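Local coordinates for chitinase (Chromobacterium violaceum, PDB 4TXG), which probably hydrolyses glycosidic bonds in chitin as a family GH18 glycoside hydrolase and is expected to bind the polysaccharide as well, at residues A525-K530 with G620-G625; G607-K612 with T626-L631; T654-V659 with A779-A784. All blocks are in the same frame, centred on the assembly; numbering follows the deposited sequence.

Interaction 1 of 3, residues A525-K530 with G620-G625. With CS (cesium ion), chain C.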
ATOM      1  N   ALA A 525      -3.061  -6.505 -23.394  1.00 10.59           N
ATOM      2  CA  ALA A 525      -2.465  -7.824 -23.190  1.00  9.08           C
ATOM      3  C   ALA A 525      -3.411  -8.948 -23.629  1.00 12.85           C
ATOM      4  O   ALA A 525      -2.969  -9.975 -24.142  1.00 13.80           O
ATOM      5  CB  ALA A 525      -2.069  -8.005 -21.725  1.00 10.44           C
ATOM      6  N   LYS A 526      -4.710  -8.754 -23.424  1.00 11.41           N
ATOM      7  CA  LYS A 526      -5.693  -9.742 -23.860  1.00 10.29           C
ATOM      8  C   LYS A 526      -5.777  -9.798 -25.389  1.00 12.89           C
ATOM      9  O   LYS A 526      -5.953 -10.877 -25.964  1.00 12.78           O
ATOM     10  CB  LYS A 526      -7.067  -9.448 -23.237  1.00  9.92           C
ATOM     11  CG  LYS A 526      -7.149  -9.858 -21.756  1.00 13.47           C
ATOM     12  CD  LYS A 526      -7.211 -11.380 -21.660  1.00 19.59           C
ATOM     13  CE  LYS A 526      -6.626 -11.939 -20.372  1.00 23.19           C
ATOM     14  NZ  LYS A 526      -6.574 -13.451 -20.424  1.00 22.43           N
ATOM     15  N   ASN A 527      -5.652  -8.652 -26.052  1.00 10.80           N
ATOM     16  CA  ASN A 527      -5.588  -8.650 -27.513  1.00 11.48           C
ATOM     17  C   ASN A 527      -4.318  -9.328 -28.038  1.00 11.61           C
ATOM     18  O   ASN A 527      -4.373 -10.084 -29.006  1.00 12.21           O
ATOM     19  CB  ASN A 527      -5.692  -7.225 -28.061  1.00 11.72           C
ATOM     20  CG  ASN A 527      -7.123  -6.702 -28.032  1.00 13.49           C
ATOM     21  OD1 ASN A 527      -8.078  -7.478 -28.136  1.00 13.17           O
ATOM     22  ND2 ASN A 527      -7.278  -5.387 -27.893  1.00 11.80           N
ATOM     23  N   LEU A 528      -3.179  -9.078 -27.399  1.00 11.11           N
ATOM     24  CA  LEU A 528      -1.938  -9.709 -27.855  1.00 13.16           C
ATOM     25  C   LEU A 528      -2.051 -11.227 -27.771  1.00 13.55           C
ATOM     26  O   LEU A 528      -1.614 -11.943 -28.675  1.00 13.41           O
ATOM     27  CB  LEU A 528      -0.738  -9.221 -27.036  1.00 11.81           C
ATOM     28  CG  LEU A 528      -0.346  -7.760 -27.279  1.00 13.07           C
ATOM     29  CD1 LEU A 528       0.857  -7.386 -26.425  1.00 11.89           C
ATOM     30  CD2 LEU A 528      -0.061  -7.515 -28.764  1.00 12.79           C
ATOM     31  N   GLU A 529      -2.653 -11.701 -26.682  1.00 12.88           N
ATOM     32  CA  GLU A 529      -2.905 -13.129 -26.468  1.00 14.78           C
ATOM     33  C   GLU A 529      -3.757 -13.700 -27.607  1.00 16.09           C
ATOM     34  O   GLU A 529      -3.554 -14.837 -28.065  1.00 18.75           O
ATOM     35  CB  GLU A 529      -3.600 -13.342 -25.103  1.00 16.01           C
ATOM     36  CG  GLU A 529      -3.844 -14.810 -24.742  1.00 18.51           C
ATOM     37  CD  GLU A 529      -4.669 -14.998 -23.462  1.00 22.16           C
ATOM     38  OE1 GLU A 529      -4.856 -14.022 -22.697  1.00 18.86           O
ATOM     39  OE2 GLU A 529      -5.140 -16.138 -23.226  1.00 23.60           O
ATOM     40  N   LYS A 530      -4.699 -12.886 -28.072  1.00 18.37           N
ATOM     41  CA  LYS A 530      -5.624 -13.269 -29.136  1.00 16.48           C
ATOM     42  C   LYS A 530      -5.037 -13.108 -30.532  1.00 17.52           C
ATOM     43  O   LYS A 530      -5.652 -13.525 -31.512  1.00 22.80           O
ATOM     44  CB  LYS A 530      -6.901 -12.439 -29.044  1.00 21.08           C
ATOM     45  CG  LYS A 530      -7.793 -12.788 -27.884  1.00 30.14           C
ATOM     46  CD  LYS A 530      -8.778 -13.879 -28.271  1.00 39.25           C
ATOM     47  CE  LYS A 530      -9.545 -13.491 -29.521  1.00 46.22           C
ATOM     48  NZ  LYS A 530     -10.778 -14.313 -29.707  1.00 49.63           N
ATOM     49  N   GLY A 620     -14.230  -7.264 -33.661  1.00 22.20           N
ATOM     50  CA  GLY A 620     -14.125  -7.345 -32.216  1.00 19.03           C
ATOM     51  C   GLY A 620     -12.697  -7.275 -31.706  1.00 20.35           C
ATOM     52  O   GLY A 620     -11.755  -7.646 -32.411  1.00 21.54           O
ATOM     53  N   GLU A 621     -12.556  -6.792 -30.474  1.00 15.51           N
ATOM     54  CA  GLU A 621     -11.282  -6.752 -29.754  1.00 14.34           C
ATOM     55  C   GLU A 621     -11.569  -6.412 -28.300  1.00 13.17           C
ATOM     56  O   GLU A 621     -12.673  -5.971 -27.970  1.00 14.78           O
ATOM     57  CB  GLU A 621     -10.322  -5.722 -30.357  1.00 15.56           C
ATOM     58  CG  GLU A 621     -10.748  -4.272 -30.119  1.00 17.14           C
ATOM     59  CD  GLU A 621      -9.881  -3.267 -30.864  1.00 21.89           C
ATOM     60  OE1 GLU A 621      -8.996  -3.696 -31.641  1.00 18.72           O
ATOM     61  OE2 GLU A 621     -10.091  -2.047 -30.679  1.00 19.58           O
ATOM     62  N   TYR A 622     -10.585  -6.616 -27.429  1.00 12.44           N
ATOM     63  CA  TYR A 622     -10.713  -6.163 -26.052  1.00 11.78           C
ATOM     64  C   TYR A 622     -10.453  -4.666 -25.947  1.00 11.92           C
ATOM     65  O   TYR A 622      -9.675  -4.096 -26.706  1.00 11.77           O
ATOM     66  CB  TYR A 622      -9.749  -6.905 -25.125  1.00 11.13           C
ATOM     67  CG  TYR A 622     -10.109  -8.348 -24.872  1.00 13.77           C
ATOM     68  CD1 TYR A 622     -11.004  -8.692 -23.867  1.00 16.72           C
ATOM     69  CD2 TYR A 622      -9.544  -9.369 -25.633  1.00 14.01           C
ATOM     70  CE1 TYR A 622     -11.334 -10.016 -23.623  1.00 19.00           C
ATOM     71  CE2 TYR A 622      -9.859 -10.703 -25.390  1.00 16.23           C
ATOM     72  CZ  TYR A 622     -10.758 -11.015 -24.387  1.00 19.58           C
ATOM     73  OH  TYR A 622     -11.089 -12.327 -24.145  1.00 20.79           O
ATOM     74  N   PHE A 623     -11.106  -4.036 -24.985  1.00 12.76           N
ATOM     75  CA  PHE A 623     -10.915  -2.616 -24.759  1.00 11.24           C
ATOM     76  C   PHE A 623     -11.311  -2.360 -23.318  1.00 11.81           C
ATOM     77  O   PHE A 623     -11.515  -3.307 -22.550  1.00 10.44           O
ATOM     78  CB  PHE A 623     -11.747  -1.784 -25.746  1.00 12.31           C
ATOM     79  CG  PHE A 623     -11.322  -0.332 -25.849  1.00 12.82           C
ATOM     80  CD1 PHE A 623     -10.025   0.003 -26.212  1.00 15.62           C
ATOM     81  CD2 PHE A 623     -12.227   0.686 -25.590  1.00 15.17           C
ATOM     82  CE1 PHE A 623      -9.632   1.333 -26.308  1.00 15.51           C
ATOM     83  CE2 PHE A 623     -11.849   2.016 -25.691  1.00 15.93           C
ATOM     84  CZ  PHE A 623     -10.549   2.337 -26.049  1.00 15.68           C
ATOM     85  N   ILE A 624     -11.417  -1.087 -22.964  1.00 10.72           N
ATOM     86  CA  ILE A 624     -11.751  -0.677 -21.611  1.00 10.31           C
ATOM     87  C   ILE A 624     -13.047  -1.332 -21.136  1.00 11.09           C
ATOM     88  O   ILE A 624     -14.057  -1.310 -21.845  1.00 11.31           O
ATOM     89  CB  ILE A 624     -11.892   0.854 -21.545  1.00 11.65           C
ATOM     90  CG1 ILE A 624     -10.553   1.526 -21.865  1.00 10.37           C
ATOM     91  CG2 ILE A 624     -12.448   1.287 -20.199  1.00 13.58           C
ATOM     92  CD1 ILE A 624     -10.656   3.052 -22.003  1.00 13.47           C
ATOM     93  N   GLY A 625     -13.012  -1.932 -19.949  1.00 12.41           N
ATOM     94  CA  GLY A 625     -14.184  -2.611 -19.432  1.00 11.86           C
ATOM     95  C   GLY A 625     -14.082  -2.892 -17.953  1.00 10.84           C
ATOM     96  O   GLY A 625     -13.322  -2.237 -17.243  1.00 11.34           O
TER
HETATM   97 CS    CS C 802      -1.608 -17.105 -28.699  1.00 52.76          CS

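Interaction 2 of 3, residues G607-K612 with T626-L631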
ATOM      1  N   GLY A 607      -7.350   0.264 -16.830  1.00  8.19           N
ATOM      2  CA  GLY A 607      -6.707  -0.933 -17.349  1.00  7.73           C
ATOM      3  C   GLY A 607      -7.595  -2.169 -17.410  1.00  7.78           C
ATOM      4  O   GLY A 607      -7.231  -3.162 -18.044  1.00  8.37           O
ATOM      5  N   ASP A 608      -8.745  -2.132 -16.741  1.00  7.81           N
ATOM      6  CA  ASP A 608      -9.656  -3.286 -16.735  1.00  8.32           C
ATOM      7  C   ASP A 608     -10.290  -3.424 -18.122  1.00 11.25           C
ATOM      8  O   ASP A 608     -10.308  -2.461 -18.899  1.00 10.66           O
ATOM      9  CB  ASP A 608     -10.722  -3.114 -15.649  1.00  8.36           C
ATOM     10  CG  ASP A 608     -11.408  -4.424 -15.267  1.00 10.69           C
ATOM     11  OD1 ASP A 608     -11.111  -5.482 -15.866  1.00 12.26           O
ATOM     12  OD2 ASP A 608     -12.260  -4.377 -14.354  1.00 10.31           O
ATOM     13  N   TYR A 609     -10.810  -4.607 -18.437  1.00 11.20           N
ATOM     14  CA  TYR A 609     -11.141  -4.922 -19.823  1.00 10.71           C
ATOM     15  C   TYR A 609     -12.494  -5.599 -20.025  1.00 10.37           C
ATOM     16  O   TYR A 609     -13.058  -6.166 -19.097  1.00 11.76           O
ATOM     17  CB  TYR A 609     -10.043  -5.812 -20.418  1.00 12.27           C
ATOM     18  CG  TYR A 609      -9.861  -7.156 -19.727  1.00 11.19           C
ATOM     19  CD1 TYR A 609     -10.635  -8.259 -20.094  1.00 14.07           C
ATOM     20  CD2 TYR A 609      -8.903  -7.329 -18.734  1.00 13.40           C
ATOM     21  CE1 TYR A 609     -10.470  -9.489 -19.483  1.00 15.99           C
ATOM     22  CE2 TYR A 609      -8.726  -8.568 -18.120  1.00 12.20           C
ATOM     23  CZ  TYR A 609      -9.516  -9.638 -18.500  1.00 14.69           C
ATOM     24  OH  TYR A 609      -9.358 -10.867 -17.900  1.00 16.18           O
ATOM     25  N   ASP A 610     -13.000  -5.512 -21.255  1.00 10.68           N
ATOM     26  CA  ASP A 610     -14.134  -6.297 -21.737  1.00 14.30           C
ATOM     27  C   ASP A 610     -13.950  -6.587 -23.217  1.00 11.55           C
ATOM     28  O   ASP A 610     -13.253  -5.851 -23.924  1.00 13.99           O
ATOM     29  CB  ASP A 610     -15.468  -5.564 -21.538  1.00 13.28           C
ATOM     30  CG  ASP A 610     -16.078  -5.794 -20.170  1.00 18.83           C
ATOM     31  OD1 ASP A 610     -16.131  -6.956 -19.710  1.00 20.99           O
ATOM     32  OD2 ASP A 610     -16.529  -4.803 -19.564  1.00 19.44           O
ATOM     33  N   TRP A 611     -14.585  -7.651 -23.691  1.00 12.74           N
ATOM     34  CA  TRP A 611     -14.649  -7.905 -25.122  1.00 14.67           C
ATOM     35  C   TRP A 611     -15.670  -6.977 -25.762  1.00 13.87           C
ATOM     36  O   TRP A 611     -16.825  -6.919 -25.332  1.00 15.64           O
ATOM     37  CB  TRP A 611     -15.014  -9.363 -25.408  1.00 14.69           C
ATOM     38  CG  TRP A 611     -15.061  -9.687 -26.875  1.00 16.83           C
ATOM     39  CD1 TRP A 611     -16.177  -9.862 -27.640  1.00 18.54           C
ATOM     40  CD2 TRP A 611     -13.941  -9.867 -27.752  1.00 16.52           C
ATOM     41  NE1 TRP A 611     -15.822 -10.151 -28.940  1.00 16.81           N
ATOM     42  CE2 TRP A 611     -14.458 -10.154 -29.033  1.00 18.21           C
ATOM     43  CE3 TRP A 611     -12.554  -9.810 -27.580  1.00 17.32           C
ATOM     44  CZ2 TRP A 611     -13.630 -10.384 -30.137  1.00 19.39           C
ATOM     45  CZ3 TRP A 611     -11.739 -10.042 -28.673  1.00 19.51           C
ATOM     46  CH2 TRP A 611     -12.278 -10.330 -29.933  1.00 19.00           C
ATOM     47  N   LYS A 612     -15.243  -6.252 -26.787  1.00 13.68           N
ATOM     48  CA  LYS A 612     -16.133  -5.335 -27.494  1.00 17.13           C
ATOM     49  C   LYS A 612     -16.356  -5.799 -28.930  1.00 17.08           C
ATOM     50  O   LYS A 612     -15.547  -5.522 -29.808  1.00 18.72           O
ATOM     51  CB  LYS A 612     -15.558  -3.918 -27.469  1.00 16.14           C
ATOM     52  CG  LYS A 612     -15.331  -3.386 -26.063  1.00 17.48           C
ATOM     53  CD  LYS A 612     -16.655  -3.217 -25.339  1.00 26.92           C
ATOM     54  CE  LYS A 612     -16.454  -2.696 -23.932  1.00 33.46           C
ATOM     55  NZ  LYS A 612     -17.749  -2.576 -23.205  1.00 36.20           N
ATOM     56  N   THR A 626     -14.854  -3.868 -17.484  1.00 11.04           N
ATOM     57  CA  THR A 626     -14.944  -4.107 -16.046  1.00 11.95           C
ATOM     58  C   THR A 626     -14.868  -5.579 -15.640  1.00  9.98           C
ATOM     59  O   THR A 626     -15.368  -5.945 -14.582  1.00 10.67           O
ATOM     60  CB  THR A 626     -16.264  -3.537 -15.467  1.00 13.25           C
ATOM     61  OG1 THR A 626     -17.380  -4.202 -16.075  1.00 14.27           O
ATOM     62  CG2 THR A 626     -16.366  -2.030 -15.711  1.00 16.81           C
ATOM     63  N   THR A 627     -14.242  -6.419 -16.459  1.00 10.04           N
ATOM     64  CA  THR A 627     -14.206  -7.860 -16.161  1.00  9.15           C
ATOM     65  C   THR A 627     -13.583  -8.195 -14.797  1.00  9.18           C
ATOM     66  O   THR A 627     -14.166  -8.945 -14.007  1.00  9.45           O
ATOM     67  CB  THR A 627     -13.457  -8.627 -17.262  1.00 13.14           C
ATOM     68  OG1 THR A 627     -14.228  -8.571 -18.464  1.00 14.85           O
ATOM     69  CG2 THR A 627     -13.259 -10.094 -16.870  1.00 12.20           C
ATOM     70  N   LEU A 628     -12.415  -7.640 -14.504  1.00  8.43           N
ATOM     71  CA  LEU A 628     -11.735  -8.003 -13.260  1.00  8.54           C
ATOM     72  C   LEU A 628     -12.437  -7.427 -12.020  1.00 10.57           C
ATOM     73  O   LEU A 628     -12.598  -8.112 -11.008  1.00  9.16           O
ATOM     74  CB  LEU A 628     -10.271  -7.557 -13.296  1.00  9.38           C
ATOM     75  CG  LEU A 628      -9.445  -8.151 -14.437  1.00 12.00           C
ATOM     76  CD1 LEU A 628      -7.986  -7.723 -14.309  1.00 10.82           C
ATOM     77  CD2 LEU A 628      -9.558  -9.679 -14.490  1.00 13.82           C
ATOM     78  N   THR A 629     -12.871  -6.178 -12.101  1.00  7.81           N
ATOM     79  CA  THR A 629     -13.612  -5.582 -10.999  1.00  7.56           C
ATOM     80  C   THR A 629     -14.945  -6.305 -10.797  1.00  9.92           C
ATOM     81  O   THR A 629     -15.391  -6.488  -9.665  1.00 10.61           O
ATOM     82  CB  THR A 629     -13.829  -4.085 -11.240  1.00 11.35           C
ATOM     83  OG1 THR A 629     -12.551  -3.434 -11.227  1.00 10.14           O
ATOM     84  CG2 THR A 629     -14.700  -3.479 -10.154  1.00 11.63           C
ATOM     85  N   SER A 630     -15.568  -6.741 -11.891  1.00 10.37           N
ATOM     86  CA  SER A 630     -16.826  -7.474 -11.789  1.00 10.44           C
ATOM     87  C   SER A 630     -16.622  -8.825 -11.109  1.00 12.99           C
ATOM     88  O   SER A 630     -17.471  -9.283 -10.334  1.00 10.26           O
ATOM     89  CB  SER A 630     -17.458  -7.675 -13.170  1.00 12.92           C
ATOM     90  OG  SER A 630     -17.893  -6.433 -13.706  1.00 14.85           O
ATOM     91  N   LEU A 631     -15.498  -9.464 -11.408  1.00 10.81           N
ATOM     92  CA  LEU A 631     -15.168 -10.733 -10.768  1.00 11.07           C
ATOM     93  C   LEU A 631     -14.950 -10.526  -9.276  1.00  8.92           C
ATOM     94  O   LEU A 631     -15.456 -11.299  -8.462  1.00 10.48           O
ATOM     95  CB  LEU A 631     -13.925 -11.361 -11.403  1.00 13.23           C
ATOM     96  CG  LEU A 631     -13.380 -12.638 -10.750  1.00 13.04           C
ATOM     97  CD1 LEU A 631     -14.419 -13.748 -10.727  1.00 14.85           C
ATOM     98  CD2 LEU A 631     -12.114 -13.095 -11.491  1.00 14.76           C
TER
HETATM   99  O   HOH W   1     -12.940  -1.965 -13.417  1.00 15.15           O
HETATM  100  O   HOH W   2     -17.639  -6.994 -17.431  1.00 21.81           O
HETATM  101  O   HOH W   3     -18.509  -3.092 -18.749  1.00 41.07           O

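Interaction 3 of 3, residues T654-V659 with A779-A784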
ATOM      1  N   THR A 654      -8.924 -10.178  31.301  1.00 20.51           N
ATOM      2  CA  THR A 654     -10.065  -9.425  31.787  1.00 23.40           C
ATOM      3  C   THR A 654      -9.597  -8.210  32.580  1.00 23.32           C
ATOM      4  O   THR A 654     -10.404  -7.388  33.019  1.00 25.18           O
ATOM      5  CB  THR A 654     -10.972 -10.308  32.662  1.00 25.31           C
ATOM      6  OG1 THR A 654     -10.224 -10.805  33.777  1.00 25.23           O
ATOM      7  CG2 THR A 654     -11.482 -11.485  31.850  1.00 25.99           C
ATOM      8  N   ALA A 655      -8.281  -8.108  32.754  1.00 14.78           N
ATOM      9  CA  ALA A 655      -7.682  -6.978  33.448  1.00 12.91           C
ATOM     10  C   ALA A 655      -6.461  -6.471  32.690  1.00 13.30           C
ATOM     11  O   ALA A 655      -5.865  -7.192  31.888  1.00 11.71           O
ATOM     12  CB  ALA A 655      -7.300  -7.363  34.871  1.00 14.53           C
ATOM     13  N   ALA A 656      -6.083  -5.227  32.951  1.00 13.80           N
ATOM     14  CA  ALA A 656      -4.942  -4.647  32.263  1.00 12.17           C
ATOM     15  C   ALA A 656      -3.946  -4.056  33.247  1.00 10.79           C
ATOM     16  O   ALA A 656      -4.245  -3.885  34.426  1.00 13.97           O
ATOM     17  CB  ALA A 656      -5.402  -3.579  31.278  1.00 13.74           C
ATOM     18  N   ILE A 657      -2.748  -3.762  32.753  1.00 10.39           N
ATOM     19  CA  ILE A 657      -1.748  -3.048  33.549  1.00 11.19           C
ATOM     20  C   ILE A 657      -1.080  -2.039  32.626  1.00 10.24           C
ATOM     21  O   ILE A 657      -0.941  -2.297  31.430  1.00 11.21           O
ATOM     22  CB  ILE A 657      -0.713  -4.018  34.182  1.00 11.20           C
ATOM     23  CG1 ILE A 657       0.217  -3.274  35.153  1.00 12.34           C
ATOM     24  CG2 ILE A 657       0.061  -4.772  33.099  1.00 11.15           C
ATOM     25  CD1 ILE A 657       1.147  -4.185  35.951  1.00 15.82           C
ATOM     26  N   ASP A 658      -0.683  -0.882  33.151  1.00 10.69           N
ATOM     27  CA  ASP A 658      -0.073   0.131  32.290  1.00 11.78           C
ATOM     28  C   ASP A 658       1.430  -0.082  32.163  1.00 12.81           C
ATOM     29  O   ASP A 658       2.223   0.545  32.866  1.00 14.56           O
ATOM     30  CB  ASP A 658      -0.352   1.538  32.809  1.00 11.90           C
ATOM     31  CG  ASP A 658      -0.200   2.592  31.733  1.00 18.88           C
ATOM     32  OD1 ASP A 658       0.340   2.276  30.643  1.00 16.41           O
ATOM     33  OD2 ASP A 658      -0.623   3.741  31.978  1.00 23.37           O
ATOM     34  N   VAL A 659       1.797  -0.997  31.276  1.00  9.87           N
ATOM     35  CA  VAL A 659       3.187  -1.240  30.928  1.00 10.98           C
ATOM     36  C   VAL A 659       3.319  -0.907  29.449  1.00 10.45           C
ATOM     37  O   VAL A 659       2.485  -1.321  28.638  1.00 12.05           O
ATOM     38  CB  VAL A 659       3.603  -2.697  31.213  1.00 11.34           C
ATOM     39  CG1 VAL A 659       5.012  -2.978  30.695  1.00  9.47           C
ATOM     40  CG2 VAL A 659       3.522  -2.962  32.715  1.00 12.23           C
ATOM     41  N   ALA A 779      -3.631  -7.737  30.086  1.00 11.51           N
ATOM     42  CA  ALA A 779      -3.390  -6.989  28.858  1.00  9.36           C
ATOM     43  C   ALA A 779      -2.703  -5.686  29.256  1.00  9.65           C
ATOM     44  O   ALA A 779      -2.538  -5.415  30.446  1.00 11.06           O
ATOM     45  CB  ALA A 779      -4.686  -6.719  28.116  1.00 12.82           C
ATOM     46  N   ILE A 780      -2.265  -4.897  28.284  1.00 10.14           N
ATOM     47  CA  ILE A 780      -1.710  -3.593  28.634  1.00  9.05           C
ATOM     48  C   ILE A 780      -2.706  -2.497  28.287  1.00  9.24           C
ATOM     49  O   ILE A 780      -3.504  -2.627  27.362  1.00 10.66           O
ATOM     50  CB  ILE A 780      -0.341  -3.323  27.956  1.00 11.08           C
ATOM     51  CG1 ILE A 780      -0.460  -3.197  26.438  1.00 10.18           C
ATOM     52  CG2 ILE A 780       0.658  -4.428  28.313  1.00 10.62           C
ATOM     53  CD1 ILE A 780       0.830  -2.703  25.785  1.00 10.00           C
ATOM     54  N   ARG A 781      -2.675  -1.420  29.063  1.00 10.43           N
ATOM     55  CA  ARG A 781      -3.638  -0.340  28.898  1.00  9.85           C
ATOM     56  C   ARG A 781      -3.509   0.354  27.541  1.00 12.40           C
ATOM     57  O   ARG A 781      -4.489   0.894  27.031  1.00 13.43           O
ATOM     58  CB  ARG A 781      -3.484   0.696  30.015  1.00 11.04           C
ATOM     59  CG  ARG A 781      -3.772   0.192  31.418  1.00 12.22           C
ATOM     60  CD  ARG A 781      -4.318   1.336  32.273  1.00 12.50           C
ATOM     61  NE  ARG A 781      -5.649   1.731  31.824  1.00 11.55           N
ATOM     62  CZ  ARG A 781      -6.212   2.907  32.079  1.00 19.71           C
ATOM     63  NH1 ARG A 781      -5.556   3.827  32.783  1.00 18.85           N
ATOM     64  NH2 ARG A 781      -7.432   3.169  31.625  1.00 17.42           N
ATOM     65  N   ASP A 782      -2.314   0.337  26.953  1.00 11.72           N
ATOM     66  CA  ASP A 782      -2.120   0.954  25.633  1.00 12.74           C
ATOM     67  C   ASP A 782      -2.977   0.282  24.563  1.00 18.53           C
ATOM     68  O   ASP A 782      -3.325   0.909  23.555  1.00 21.01           O
ATOM     69  CB  ASP A 782      -0.649   0.907  25.210  1.00 12.79           C
ATOM     70  CG  ASP A 782       0.198   1.937  25.930  1.00 18.82           C
ATOM     71  OD1 ASP A 782      -0.378   2.900  26.476  1.00 20.06           O
ATOM     72  OD2 ASP A 782       1.439   1.781  25.951  1.00 21.13           O
ATOM     73  N   GLU A 783      -3.314  -0.989  24.782  1.00 14.15           N
ATOM     74  CA  GLU A 783      -4.125  -1.740  23.826  1.00 13.35           C
ATOM     75  C   GLU A 783      -5.527  -2.018  24.332  1.00 16.19           C
ATOM     76  O   GLU A 783      -6.436  -2.286  23.547  1.00 17.17           O
ATOM     77  CB  GLU A 783      -3.455  -3.071  23.480  1.00 13.04           C
ATOM     78  CG  GLU A 783      -2.122  -2.905  22.782  1.00 14.26           C
ATOM     79  CD  GLU A 783      -1.534  -4.227  22.335  1.00 16.19           C
ATOM     80  OE1 GLU A 783      -1.439  -5.149  23.177  1.00 10.53           O
ATOM     81  OE2 GLU A 783      -1.174  -4.335  21.142  1.00 15.45           O
ATOM     82  N   ALA A 784      -5.694  -1.976  25.649  1.00 13.00           N
ATOM     83  CA  ALA A 784      -6.964  -2.333  26.268  1.00 12.20           C
ATOM     84  C   ALA A 784      -7.348  -1.292  27.320  1.00 13.27           C
ATOM     85  O   ALA A 784      -7.370  -1.586  28.518  1.00 12.93           O
ATOM     86  CB  ALA A 784      -6.872  -3.735  26.890  1.00 11.67           C
TER
HETATM   87  O   HOH W   4       0.069   0.193  28.694  1.00 13.94           O
HETATM   88  O   HOH W   5      -2.794   3.951  33.950  1.00 18.31           O

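Interaction 1 of 3, residues A525-K530 with G620-G625
N527 and Y622 mark the point where helix 525-530 and strand 621-624 come nearest, the two running almost antiparallel (175°) with 7.6 Å between their axes. The side-chain amide of N527 reaches the backbone of Y622 and grips it twice, as a neighbouring strand would. Y622 N gives its hydrogen to N527 OD1 at 2.7 Å, in the carbonyl plane and on a lone pair, while N527 ND2 returns a bond to Y622 O at 3.0 Å, bent to 146° and tilted out of the amide plane. Asparagine suits this place because one flat group offers both an acceptor and a donor; the pair of bonds fixes which way round the amide lies.

The ring of Y622 turns back toward the helix. K526 CB sits over one face, 3.6 Å from the ring centroid, in a CH-pi contact offset toward the rim. Its chain, bent at chi2 (-73°), then leads away, and K526 NZ meets E529 OE1 at 2.9 Å in a salt bridge one helical turn on, with D581 as a second carboxylate partner. Lysine thus lends its CB to the ring and its ammonium to E529 and D581. K530 CG approaches the ring edge at Y622 CE2, 3.9 Å away. On the far side of the helix from Y622, E529 O coordinates a cesium ion at 3.0 Å, with Y555 and S554.

E621 is held by R615 and S535, and Y536 also bonds N527 ND2. Strand 621-624 pairs on its other side with strand 609-612, whose W611 meets Y622 edge-to-face, so helix 522-530 packs against a two-stranded hairpin.

Interaction 2 of 3, residues G607-K612 with T626-L631
D608 points its carboxylate into the first turn of helix 627-636, one oxygen for each of two successive N-H groups. L628 N meets D608 OD1 on its syn lone pair at 2.9 Å, and T629 N reaches D608 OD2, also at 2.9 Å and nearly straight (171°). With CG anti to the backbone N (chi1 -161°), D608 spans both amides, and its OD1 also accepts Y609 N. D610 OD2 takes T626 N at 2.8 Å, from well above the carboxylate plane.

T626 holds the N-cap position, but its side chain makes no capping bond; the amides of the N-cap residue and first turn are served from strand 609-612 and the residue before it. Two carboxylates near a helix N-terminus should be favoured by the helix dipole. Y609 O completes the set, accepting T627 N at 2.9 Å.

T627 OG1 lies between Y609 O and D610 OD1, 2.7 and 2.8 Å away. Its CB stands over one face of the Y609 ring, a CH-pi contact 4.2 Å from the centroid, while L628 packs obliquely against the same ring, which E582 holds by its hydroxyl. Waters link D608 OD2 to T629 OG1, which also bonds Y463 OH, and both D610 oxygens to T626 OG1.

Interaction 3 of 3, residues T654-V659 with A779-A784
A656 and I657 pair with A779 and I780 as parallel strands, joined by three backbone hydrogen bonds. A779 N donates to A655 O at 2.9 Å, A779 O accepts I657 N at 2.8 Å, and R781 N closes the series on I657 O at 3.1 Å, from above the carbonyl plane. Weaker CA-H...O contacts lie beside these bonds. The pairing adds 656-657, near the start of the β-rich Chitinase C region, to the late strand 776-780 of a mixed, otherwise antiparallel sheet.

Van der Waals packing follows the alternation of the strands. A656 and A779 lie on one face, where small methyls let the chain pass close and A656 CB reach A784 O. I657 and I780 lie on the other; with CG1 between the backbone N and the carbonyl carbon (chi1 66°), I780 curls its branches round V659 O, and I657 packs on V771 and L773 of strand 767-773, beyond 776-780.

An inverse gamma turn centred on D658, its V659 N to I657 O bond weak, bends the chain into strand 659-664 of a second sheet. R781 CG lies 3.9 Å from D658 CB, but the charged ends stay apart. One water joins D658 OD2 to R781 NH1; another takes D782 N while donating to D658 OD1 and V659 O. R781 also bonds P785 O and makes a cation-pi contact with Y789.

D658 OD1 and D782 OD1 bring like charges within 4.3 Å, a cost probably offset by R684, which pairs with D658 and only weakly, at long range, with D782. Main-chain bonds thus join the strands, and water and R684 serve the acids where they part.

Overall arrangement
Interactions 1 and 2 are neighbours, their centres 10 Å apart, and share the two-stranded sheet of 609-612 and 621-624: interaction 1 packs helix 522-530 against one strand, interaction 2 ties the other to helix 627-636, and G625 N to D608 O links them. Both grip main-chain groups with side chains, an amide in the first and carboxylates in the second. Interaction 3 lies about 48 Å or more from either, between centres, across the chain's centre where 656-657 joins strand 776-780 of a mixed sheet and backbone pairs with backbone. All three are partly buried; buried residues predominate in interaction 2, which has no exposed member, whereas interactions 1 and 3 each include one.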